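Local coordinates for type IV pilus secretin PilQ family protein (Vibrio cholerae, PDB 6W6M) that probably forms the outer-membrane channel through which the type IV competence pilus of this bacterium passes during DNA uptake, at residues A[438-443]-A[458-463]; A[482-487]-A[502-507]. All coordinates share one frame; numbering follows the deposited sequence.

How the interactions relate
From the N terminus, the chain first runs along strand 434-444 and returns as strand 456-471, and interaction 1 (438-443 with 458-463) closes the loop of 14 residues between its two segments. Strand 475-493 then pairs back onto 456-471, and its own hairpin with strand 496-513 is closed by interaction 2 (482-487 with 502-507). The two contacts therefore follow in series, neither nested nor crossed, with centres about 10 Å apart. Between them the inner strands meet directly: Val461 O faces Asp485 N at 3.0 Å, a probable hydrogen bond. Together they tie the four strands into one antiparallel sheet, whose outer strands 434-444 and 496-513 pair with neighbouring subunits.

Interaction 1: residues A[438-443]-A[458-463]; sequences QGTEIP and KKAVLS
Lys458 joins Ile442 through a pair of backbone bonds, Lys458 N to Ile442 O at 2.9 Å and Ile442 N to Lys458 O at 2.8 Å. The same Lys458 oxygen also receives a CA-H contact from Glu441. Beyond CB the Lys458 chain leads off from the hairpin and packs on Glu441 of a neighbouring subunit. Lys459 is the non-hydrogen-bonded partner of Glu441, and the two side chains rise on one face; their charged ends stay apart, with Glu441 OE2 5.4 Å from Lys459 NZ. The carboxylate is instead bridged to Arg505 of a different subunit, while Lys459 has a long, weak ion pair with Glu437. Ala460 pairs with Thr440, its N lying 2.9 Å from Thr440 O while Thr440 N returns a bond to Ala460 O; on the face opposite Lys459 and Glu441, Ala460 CB meets Thr440 CG2 at 3.9 Å. With OG1 anti to the backbone N (chi1 -171°), Thr440 turns its methyl to Ala460 and its hydroxyl to Ile501 and Asp502 of the same subunit as that Arg505. Val461 is the non-hydrogen-bonded partner of Gly439, and its CG1 lies 3.8 Å from Gly439 CA. Leu462 completes the pairing with a good bond, N to Gln438 O at 2.9 Å, and a weak return bond from Gln438 N. Backbone bonding thus continues past the corner at Gly439, in an antiparallel beta hairpin whose edge strand continues the sheet into the next subunit, consistent with the closed beta-barrel of secretins.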
loop_
_atom_site.group_PDB
_atom_site.type_symbol
_atom_site.label_atom_id
_atom_site.label_comp_id
_atom_site.label_asym_id
_atom_site.label_seq_id
_atom_site.Cartn_x
_atom_site.Cartn_y
_atom_site.Cartn_z
ATOM N N GLN A 438 -40.341 19.498 1.861
ATOM C CA GLN A 438 -40.119 20.942 1.910
ATOM C C GLN A 438 -39.161 21.251 3.054
ATOM O O GLN A 438 -39.484 20.980 4.211
ATOM C CB GLN A 438 -41.430 21.674 2.096
ATOM C CG GLN A 438 -41.326 23.148 1.903
ATOM C CD GLN A 438 -42.557 23.876 2.352
ATOM O OE1 GLN A 438 -43.152 24.628 1.594
ATOM N NE2 GLN A 438 -42.953 23.657 3.589
ATOM N N GLY A 439 -38.000 21.821 2.754
ATOM C CA GLY A 439 -37.065 22.144 3.817
ATOM C C GLY A 439 -35.710 22.641 3.374
ATOM O O GLY A 439 -35.629 23.432 2.442
ATOM N N THR A 440 -34.637 22.214 4.041
ATOM C CA THR A 440 -33.279 22.594 3.660
ATOM C C THR A 440 -32.351 21.385 3.667
ATOM O O THR A 440 -32.624 20.358 4.282
ATOM C CB THR A 440 -32.694 23.677 4.581
ATOM O OG1 THR A 440 -31.459 24.158 4.046
ATOM C CG2 THR A 440 -32.449 23.139 5.966
ATOM N N GLU A 441 -31.224 21.528 2.981
ATOM C CA GLU A 441 -30.187 20.502 2.931
ATOM C C GLU A 441 -28.892 21.084 3.477
ATOM O O GLU A 441 -28.351 22.032 2.908
ATOM C CB GLU A 441 -29.984 19.994 1.509
ATOM C CG GLU A 441 -31.209 19.382 0.896
ATOM C CD GLU A 441 -30.922 18.802 -0.459
ATOM O OE1 GLU A 441 -29.817 19.056 -0.976
ATOM O OE2 GLU A 441 -31.788 18.086 -1.004
ATOM N N ILE A 442 -28.397 20.509 4.558
ATOM C CA ILE A 442 -27.218 21.036 5.247
ATOM C C ILE A 442 -25.969 20.336 4.712
ATOM O O ILE A 442 -25.921 19.098 4.693
ATOM C CB ILE A 442 -27.357 20.853 6.755
ATOM C CG1 ILE A 442 -28.627 21.528 7.252
ATOM C CG2 ILE A 442 -26.181 21.441 7.479
ATOM C CD1 ILE A 442 -28.676 22.984 6.966
ATOM N N PRO A 443 -24.993 21.121 4.248
ATOM C CA PRO A 443 -23.745 20.551 3.757
ATOM C C PRO A 443 -22.911 20.177 4.961
ATOM O O PRO A 443 -22.571 21.044 5.761
ATOM C CB PRO A 443 -23.095 21.721 3.026
ATOM C CG PRO A 443 -23.615 22.925 3.725
ATOM C CD PRO A 443 -25.023 22.587 4.119
ATOM N N LYS A 458 -27.239 16.485 4.576
ATOM C CA LYS A 458 -28.231 15.936 5.482
ATOM C C LYS A 458 -29.507 16.754 5.231
ATOM O O LYS A 458 -29.441 17.908 4.814
ATOM C CB LYS A 458 -27.778 16.051 6.934
ATOM C CG LYS A 458 -28.793 15.512 7.926
ATOM C CD LYS A 458 -29.046 14.031 7.717
ATOM C CE LYS A 458 -29.928 13.465 8.819
ATOM N NZ LYS A 458 -30.368 12.075 8.528
ATOM N N LYS A 459 -30.667 16.170 5.495
ATOM C CA LYS A 459 -31.924 16.844 5.219
ATOM C C LYS A 459 -32.586 17.313 6.502
ATOM O O LYS A 459 -32.512 16.643 7.531
ATOM C CB LYS A 459 -32.872 15.928 4.460
ATOM C CG LYS A 459 -32.389 15.556 3.094
ATOM C CD LYS A 459 -33.410 14.696 2.399
ATOM C CE LYS A 459 -32.924 14.268 1.035
ATOM N NZ LYS A 459 -33.855 13.300 0.406
ATOM N N ALA A 460 -33.229 18.471 6.433
ATOM C CA ALA A 460 -34.053 19.001 7.508
ATOM C C ALA A 460 -35.332 19.488 6.841
ATOM O O ALA A 460 -35.426 20.645 6.432
ATOM C CB ALA A 460 -33.333 20.098 8.256
ATOM N N VAL A 461 -36.303 18.587 6.705
ATOM C CA VAL A 461 -37.475 18.799 5.872
ATOM C C VAL A 461 -38.730 18.418 6.644
ATOM O O VAL A 461 -38.684 17.714 7.646
ATOM C CB VAL A 461 -37.408 17.996 4.553
ATOM C CG1 VAL A 461 -36.261 18.460 3.698
ATOM C CG2 VAL A 461 -37.286 16.522 4.839
ATOM N N LEU A 462 -39.864 18.956 6.189
ATOM C CA LEU A 462 -41.199 18.408 6.543
ATOM C C LEU A 462 -41.666 17.486 5.414
ATOM O O LEU A 462 -41.977 17.999 4.331
ATOM C CB LEU A 462 -42.167 19.578 6.741
ATOM C CG LEU A 462 -43.650 19.246 6.594
ATOM C CD1 LEU A 462 -44.199 18.635 7.872
ATOM C CD2 LEU A 462 -44.443 20.486 6.216
ATOM N N SER A 463 -41.693 16.174 5.660
ATOM C CA SER A 463 -41.830 15.216 4.578
ATOM C C SER A 463 -42.871 14.152 4.867
ATOM O O SER A 463 -43.087 13.755 6.015
ATOM C CB SER A 463 -40.506 14.533 4.274
ATOM O OG SER A 463 -40.061 13.763 5.365
#

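Interaction 2: residues A[482-487]-A[502-507]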
loop_
_atom_site.group_PDB
_atom_site.type_symbol
_atom_site.label_atom_id
_atom_site.label_comp_id
_atom_site.label_asym_id
_atom_site.label_seq_id
_atom_site.Cartn_x
_atom_site.Cartn_y
_atom_site.Cartn_z
ATOM N N VAL A 482 -43.632 9.887 8.372
ATOM C CA VAL A 482 -43.958 11.348 8.418
ATOM C C VAL A 482 -42.948 12.065 9.325
ATOM O O VAL A 482 -42.852 11.675 10.499
ATOM C CB VAL A 482 -45.392 11.570 8.935
ATOM C CG1 VAL A 482 -45.750 13.044 9.014
ATOM C CG2 VAL A 482 -46.421 10.806 8.118
ATOM N N THR A 483 -42.212 13.064 8.811
ATOM C CA THR A 483 -41.221 13.748 9.635
ATOM C C THR A 483 -41.391 15.256 9.557
ATOM O O THR A 483 -41.961 15.788 8.608
ATOM C CB THR A 483 -39.764 13.410 9.244
ATOM O OG1 THR A 483 -39.324 14.275 8.194
ATOM C CG2 THR A 483 -39.616 11.980 8.790
ATOM N N GLN A 484 -40.842 15.936 10.561
ATOM C CA GLN A 484 -40.802 17.395 10.599
ATOM C C GLN A 484 -39.548 17.852 11.333
ATOM O O GLN A 484 -39.576 17.994 12.553
ATOM C CB GLN A 484 -42.038 17.939 11.284
ATOM C CG GLN A 484 -42.192 19.410 11.133
ATOM C CD GLN A 484 -43.377 19.932 11.868
ATOM O OE1 GLN A 484 -43.955 20.935 11.484
ATOM N NE2 GLN A 484 -43.752 19.258 12.935
ATOM N N ASP A 485 -38.472 18.127 10.605
ATOM C CA ASP A 485 -37.196 18.526 11.190
ATOM C C ASP A 485 -36.887 19.984 10.873
ATOM O O ASP A 485 -37.426 20.570 9.941
ATOM C CB ASP A 485 -36.057 17.648 10.684
ATOM C CG ASP A 485 -36.412 16.192 10.660
ATOM O OD1 ASP A 485 -37.129 15.728 11.563
ATOM O OD2 ASP A 485 -35.972 15.500 9.724
ATOM N N ARG A 486 -35.980 20.547 11.663
ATOM C CA ARG A 486 -35.547 21.926 11.514
ATOM C C ARG A 486 -34.056 22.028 11.767
ATOM O O ARG A 486 -33.425 21.078 12.209
ATOM C CB ARG A 486 -36.257 22.813 12.529
ATOM C CG ARG A 486 -37.746 22.987 12.313
ATOM C CD ARG A 486 -38.350 23.744 13.482
ATOM N NE ARG A 486 -38.231 22.985 14.723
ATOM C CZ ARG A 486 -38.673 23.402 15.904
ATOM N NH1 ARG A 486 -39.263 24.585 16.016
ATOM N NH2 ARG A 486 -38.520 22.637 16.976
ATOM N N ARG A 487 -33.500 23.198 11.493
ATOM C CA ARG A 487 -32.085 23.450 11.715
ATOM C C ARG A 487 -31.927 23.998 13.123
ATOM O O ARG A 487 -32.649 24.917 13.515
ATOM C CB ARG A 487 -31.546 24.429 10.675
ATOM C CG ARG A 487 -30.195 24.982 10.982
ATOM C CD ARG A 487 -29.935 26.227 10.193
ATOM N NE ARG A 487 -28.613 26.763 10.475
ATOM C CZ ARG A 487 -28.141 27.891 9.965
ATOM N NH1 ARG A 487 -28.887 28.606 9.145
ATOM N NH2 ARG A 487 -26.928 28.304 10.282
ATOM N N ASP A 502 -33.008 19.462 14.832
ATOM C CA ASP A 502 -34.097 19.114 15.742
ATOM C C ASP A 502 -35.182 18.353 14.992
ATOM O O ASP A 502 -35.687 18.843 13.984
ATOM C CB ASP A 502 -34.699 20.366 16.365
ATOM C CG ASP A 502 -33.784 21.014 17.360
ATOM O OD1 ASP A 502 -32.809 20.372 17.792
ATOM O OD2 ASP A 502 -34.037 22.176 17.722
ATOM N N THR A 503 -35.577 17.189 15.508
ATOM C CA THR A 503 -36.382 16.238 14.749
ATOM C C THR A 503 -37.670 15.848 15.465
ATOM O O THR A 503 -37.778 15.940 16.684
ATOM C CB THR A 503 -35.576 14.952 14.432
ATOM O OG1 THR A 503 -35.138 14.329 15.644
ATOM C CG2 THR A 503 -34.366 15.270 13.588
ATOM N N GLN A 504 -38.656 15.426 14.669
ATOM C CA GLN A 504 -39.840 14.682 15.096
ATOM C C GLN A 504 -40.143 13.663 14.017
ATOM O O GLN A 504 -40.250 14.031 12.851
ATOM C CB GLN A 504 -41.060 15.572 15.280
ATOM C CG GLN A 504 -40.969 16.536 16.394
ATOM C CD GLN A 504 -42.176 17.423 16.466
ATOM O OE1 GLN A 504 -42.852 17.642 15.474
ATOM N NE2 GLN A 504 -42.458 17.940 17.646
ATOM N N ARG A 505 -40.281 12.397 14.385
ATOM C CA ARG A 505 -40.402 11.342 13.394
ATOM C C ARG A 505 -41.370 10.277 13.868
ATOM O O ARG A 505 -41.448 9.962 15.050
ATOM C CB ARG A 505 -39.047 10.701 13.093
ATOM C CG ARG A 505 -38.147 11.567 12.283
ATOM C CD ARG A 505 -36.737 11.058 12.223
ATOM N NE ARG A 505 -35.894 12.026 11.530
ATOM C CZ ARG A 505 -34.571 11.961 11.448
ATOM N NH1 ARG A 505 -33.914 10.967 12.021
ATOM N NH2 ARG A 505 -33.904 12.900 10.799
ATOM N N ILE A 506 -42.093 9.700 12.915
ATOM C CA ILE A 506 -42.933 8.548 13.191
ATOM C C ILE A 506 -42.979 7.682 11.942
ATOM O O ILE A 506 -43.122 8.179 10.822
ATOM C CB ILE A 506 -44.338 8.978 13.676
ATOM C CG1 ILE A 506 -45.150 7.764 14.099
ATOM C CG2 ILE A 506 -45.078 9.767 12.632
ATOM C CD1 ILE A 506 -46.366 8.113 14.846
ATOM N N GLY A 507 -42.822 6.384 12.148
ATOM C CA GLY A 507 -42.876 5.410 11.082
ATOM C C GLY A 507 -43.653 4.177 11.480
ATOM O O GLY A 507 -43.390 3.601 12.530
#
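Asp485 reaches across to Thr503 and Arg505 in the tightly packed middle of this contact. Its chi1 of -44° sets CG beside the backbone N and brings the carboxylate toward Thr503, placing OD1 3.3 Å from Thr503 CA. OD1 also accepts a long, weak bond from Gln504 N. OD2 lies at the edge of the Arg505 guanidinium, 3.5 Å from NH2, in a salt bridge that is weak as a hydrogen bond although nearly straight. The carboxylate and guanidinium planes are 66° apart, and Thr503 CG2 rests over one guanidinium face. Arg505 has its stronger partner in Glu441 of a neighbouring subunit. Thr483 CG2 packs on the aliphatic CG of Arg505 at 3.8 Å, and Thr483 OG1 bonds to Ser463.

These residues belong to a beta hairpin in the secretin-family domain; its last strand, 496-513, pairs with strand 434-444 of that neighbour, extending the sheet between subunits.

At the buried end, Val482 CB meets Ile506 CG2 at 4.1 Å, and Val482 N bonds to Ile506 O. The partly exposed Gln484 bonds through N to Gln504 O; their amides, turned 48° apart, share a weak bond, Gln484 NE2 to Gln504 OE1 at 3.1 Å. On the solvent side, exposed Arg486 pairs regularly with Asp502 by backbone, but its NH2 stays 4.6 Å from Asp502 OD2. Gln504 NE2 and Asp502 OD1 bond to Gln438 and Thr440 of the neighbouring subunit, respectively.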